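Local coordinates for protein probable adenylyl-sulfate kinase (Aeropyrum pernix, PDB 2YVU) that probably phosphorylates adenosine 5'-phosphosulfate at its 3' position with ATP, making the activated sulfate donor 3'-phosphoadenylyl sulfate, at residues 113-118 and 178-183. Residues are numbered along the deposited sequence; the frame is centred on the assembly and turned at random.
Sequences PFLEIY and YSLVKA
Leu180 meets Leu115 and Ile117 through a single methyl, its CD1. Leu180 CD1 lies 3.9 Å from Ile117 CD1 and 4.1 Å from Leu115 CD1. Both meetings are tip to tip, so this methyl is shared between the ends of two strand side chains. The CB of Leu180 already faces the strand, and CG, anti to the backbone N (chi1 -156°), continues outward. Its chi2, -142°, is away from the usual staggered values. On the strand, Ile117 turns CG1 away from its carbonyl carbon (chi1 -49°), and its CD1 meets Leu180 CD1. The backbones stay apart: the nearest CA pair, Leu115 CA and Val181 CA, is 8.5 Å apart. Val181 packs on Leu33 of helix 26-39, which begins at the end of the probable P-loop.

Strand 114-120 is held in the parallel sheet by backbone hydrogen bonds of Leu115 with Val15 and Trp17, and of Ile117 with Trp17. Glu116 points away from helix 170-184 and forms salt bridges with Arg100 and Arg104 of helix 97-109. Contact between helix and strand here rests on methyl groups alone, which implies a nondirectional, hydrophobic attachment at this point; polar links of the helix go to Glu40.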
ATOM      1  N   PRO A 113       9.580  14.457  -0.266  1.00 28.75           N
ATOM      2  CA  PRO A 113      10.746  14.467  -1.147  1.00 35.45           C
ATOM      3  C   PRO A 113      10.769  13.170  -1.960  1.00 36.53           C
ATOM      4  O   PRO A 113      10.553  12.093  -1.407  1.00 27.00           O
ATOM      5  CB  PRO A 113      11.913  14.539  -0.174  1.00 28.62           C
ATOM      6  CG  PRO A 113      11.334  15.318   0.958  1.00 30.84           C
ATOM      7  CD  PRO A 113       9.979  14.696   1.127  1.00 33.17           C
ATOM      8  N   PHE A 114      11.016  13.279  -3.263  1.00 30.39           N
ATOM      9  CA  PHE A 114      11.061  12.101  -4.122  1.00 27.90           C
ATOM     10  C   PHE A 114      12.417  12.076  -4.811  1.00 31.38           C
ATOM     11  O   PHE A 114      12.693  12.896  -5.688  1.00 34.39           O
ATOM     12  CB  PHE A 114       9.921  12.156  -5.149  1.00 25.79           C
ATOM     13  CG  PHE A 114       9.845  10.944  -6.055  1.00 28.42           C
ATOM     14  CD1 PHE A 114      10.499  10.929  -7.290  1.00 24.17           C
ATOM     15  CD2 PHE A 114       9.094   9.831  -5.686  1.00 25.44           C
ATOM     16  CE1 PHE A 114      10.395   9.829  -8.144  1.00 26.54           C
ATOM     17  CE2 PHE A 114       8.981   8.716  -6.532  1.00 28.09           C
ATOM     18  CZ  PHE A 114       9.630   8.714  -7.764  1.00 23.16           C
ATOM     19  N   LEU A 115      13.262  11.133  -4.410  1.00 23.06           N
ATOM     20  CA  LEU A 115      14.601  11.027  -4.982  1.00 27.79           C
ATOM     21  C   LEU A 115      14.695   9.963  -6.066  1.00 27.88           C
ATOM     22  O   LEU A 115      14.696   8.765  -5.778  1.00 30.59           O
ATOM     23  CB  LEU A 115      15.627  10.713  -3.883  1.00 21.17           C
ATOM     24  CG  LEU A 115      15.612  11.673  -2.696  1.00 38.31           C
ATOM     25  CD1 LEU A 115      16.555  11.202  -1.597  1.00 36.47           C
ATOM     26  CD2 LEU A 115      15.990  13.041  -3.194  1.00 33.56           C
ATOM     27  N   GLU A 116      14.779  10.403  -7.312  1.00 28.17           N
ATOM     28  CA  GLU A 116      14.884   9.487  -8.436  1.00 28.36           C
ATOM     29  C   GLU A 116      16.360   9.138  -8.628  1.00 29.34           C
ATOM     30  O   GLU A 116      17.181   9.978  -9.013  1.00 28.12           O
ATOM     31  CB  GLU A 116      14.301  10.140  -9.681  1.00 25.79           C
ATOM     32  CG  GLU A 116      14.302   9.272 -10.921  1.00 29.54           C
ATOM     33  CD  GLU A 116      13.376   9.834 -11.994  1.00 33.26           C
ATOM     34  OE1 GLU A 116      13.071  11.037 -11.944  1.00 34.88           O
ATOM     35  OE2 GLU A 116      12.952   9.080 -12.886  1.00 28.24           O
ATOM     36  N   ILE A 117      16.683   7.889  -8.331  1.00 22.79           N
ATOM     37  CA  ILE A 117      18.049   7.385  -8.404  1.00 24.81           C
ATOM     38  C   ILE A 117      18.253   6.505  -9.628  1.00 27.37           C
ATOM     39  O   ILE A 117      17.655   5.421  -9.747  1.00 24.86           O
ATOM     40  CB  ILE A 117      18.366   6.538  -7.153  1.00 27.14           C
ATOM     41  CG1 ILE A 117      17.950   7.316  -5.900  1.00 25.33           C
ATOM     42  CG2 ILE A 117      19.837   6.058  -7.187  1.00 19.70           C
ATOM     43  CD1 ILE A 117      18.665   8.679  -5.701  1.00 22.00           C
ATOM     44  N   TYR A 118      19.117   6.949 -10.527  1.00 28.21           N
ATOM     45  CA  TYR A 118      19.383   6.170 -11.726  1.00 27.68           C
ATOM     46  C   TYR A 118      20.520   5.175 -11.509  1.00 28.09           C
ATOM     47  O   TYR A 118      21.683   5.561 -11.345  1.00 28.04           O
ATOM     48  CB  TYR A 118      19.689   7.108 -12.907  1.00 25.60           C
ATOM     49  CG  TYR A 118      20.023   6.406 -14.218  1.00 29.64           C
ATOM     50  CD1 TYR A 118      19.434   5.190 -14.563  1.00 35.86           C
ATOM     51  CD2 TYR A 118      20.884   6.993 -15.137  1.00 32.71           C
ATOM     52  CE1 TYR A 118      19.696   4.571 -15.805  1.00 33.00           C
ATOM     53  CE2 TYR A 118      21.150   6.388 -16.377  1.00 31.69           C
ATOM     54  CZ  TYR A 118      20.553   5.178 -16.701  1.00 33.87           C
ATOM     55  OH  TYR A 118      20.836   4.574 -17.917  1.00 37.59           O
ATOM     56  N   TYR A 178      23.510   6.585   0.370  1.00 26.62           N
ATOM     57  CA  TYR A 178      23.293   6.816   1.787  1.00 27.30           C
ATOM     58  C   TYR A 178      23.603   8.262   2.153  1.00 27.30           C
ATOM     59  O   TYR A 178      22.900   8.845   2.964  1.00 32.05           O
ATOM     60  CB  TYR A 178      24.164   5.849   2.602  1.00 22.67           C
ATOM     61  CG  TYR A 178      24.225   6.159   4.090  1.00 34.18           C
ATOM     62  CD1 TYR A 178      25.041   7.184   4.576  1.00 32.93           C
ATOM     63  CD2 TYR A 178      23.476   5.420   5.011  1.00 36.19           C
ATOM     64  CE1 TYR A 178      25.113   7.467   5.931  1.00 39.60           C
ATOM     65  CE2 TYR A 178      23.539   5.698   6.382  1.00 37.91           C
ATOM     66  CZ  TYR A 178      24.361   6.721   6.828  1.00 40.40           C
ATOM     67  OH  TYR A 178      24.435   7.007   8.161  1.00 38.70           O
ATOM     68  N   SER A 179      24.643   8.850   1.561  1.00 31.34           N
ATOM     69  CA  SER A 179      24.996  10.244   1.873  1.00 29.34           C
ATOM     70  C   SER A 179      23.917  11.219   1.415  1.00 32.43           C
ATOM     71  O   SER A 179      23.619  12.188   2.117  1.00 29.41           O
ATOM     72  CB  SER A 179      26.330  10.625   1.228  1.00 36.16           C
ATOM     73  OG  SER A 179      27.402   9.900   1.805  1.00 39.25           O
ATOM     74  N   LEU A 180      23.332  10.962   0.242  1.00 29.67           N
ATOM     75  CA  LEU A 180      22.261  11.815  -0.297  1.00 31.36           C
ATOM     76  C   LEU A 180      21.044  11.681   0.633  1.00 31.36           C
ATOM     77  O   LEU A 180      20.451  12.680   1.059  1.00 29.66           O
ATOM     78  CB  LEU A 180      21.864  11.368  -1.724  1.00 33.53           C
ATOM     79  CG  LEU A 180      21.197  12.321  -2.747  1.00 44.61           C
ATOM     80  CD1 LEU A 180      20.120  11.573  -3.564  1.00 32.92           C
ATOM     81  CD2 LEU A 180      20.567  13.501  -2.054  1.00 41.71           C
ATOM     82  N   VAL A 181      20.677  10.443   0.957  1.00 29.11           N
ATOM     83  CA  VAL A 181      19.530  10.211   1.835  1.00 26.09           C
ATOM     84  C   VAL A 181      19.711  10.932   3.177  1.00 32.82           C
ATOM     85  O   VAL A 181      18.819  11.644   3.633  1.00 29.93           O
ATOM     86  CB  VAL A 181      19.327   8.694   2.109  1.00 28.93           C
ATOM     87  CG1 VAL A 181      18.395   8.499   3.293  1.00 26.89           C
ATOM     88  CG2 VAL A 181      18.716   8.015   0.864  1.00 29.74           C
ATOM     89  N   LYS A 182      20.866  10.736   3.810  1.00 28.75           N
ATOM     90  CA  LYS A 182      21.115  11.374   5.101  1.00 37.79           C
ATOM     91  C   LYS A 182      21.140  12.894   4.974  1.00 34.78           C
ATOM     92  O   LYS A 182      20.768  13.609   5.899  1.00 32.38           O
ATOM     93  CB  LYS A 182      22.435  10.872   5.696  1.00 34.65           C
ATOM     94  CG  LYS A 182      22.405   9.399   6.067  1.00 35.21           C
ATOM     95  CD  LYS A 182      21.529   9.115   7.298  1.00 39.96           C
ATOM     96  CE  LYS A 182      22.179   9.687   8.562  1.00 46.74           C
ATOM     97  NZ  LYS A 182      21.641   9.109   9.826  1.00 44.91           N
ATOM     98  N   ALA A 183      21.562  13.388   3.820  1.00 37.14           N
ATOM     99  CA  ALA A 183      21.611  14.826   3.626  1.00 36.43           C
ATOM    100  C   ALA A 183      20.206  15.385   3.556  1.00 39.73           C
ATOM    101  O   ALA A 183      19.962  16.516   3.956  1.00 44.24           O
ATOM    102  CB  ALA A 183      22.372  15.162   2.352  1.00 40.44           C
TER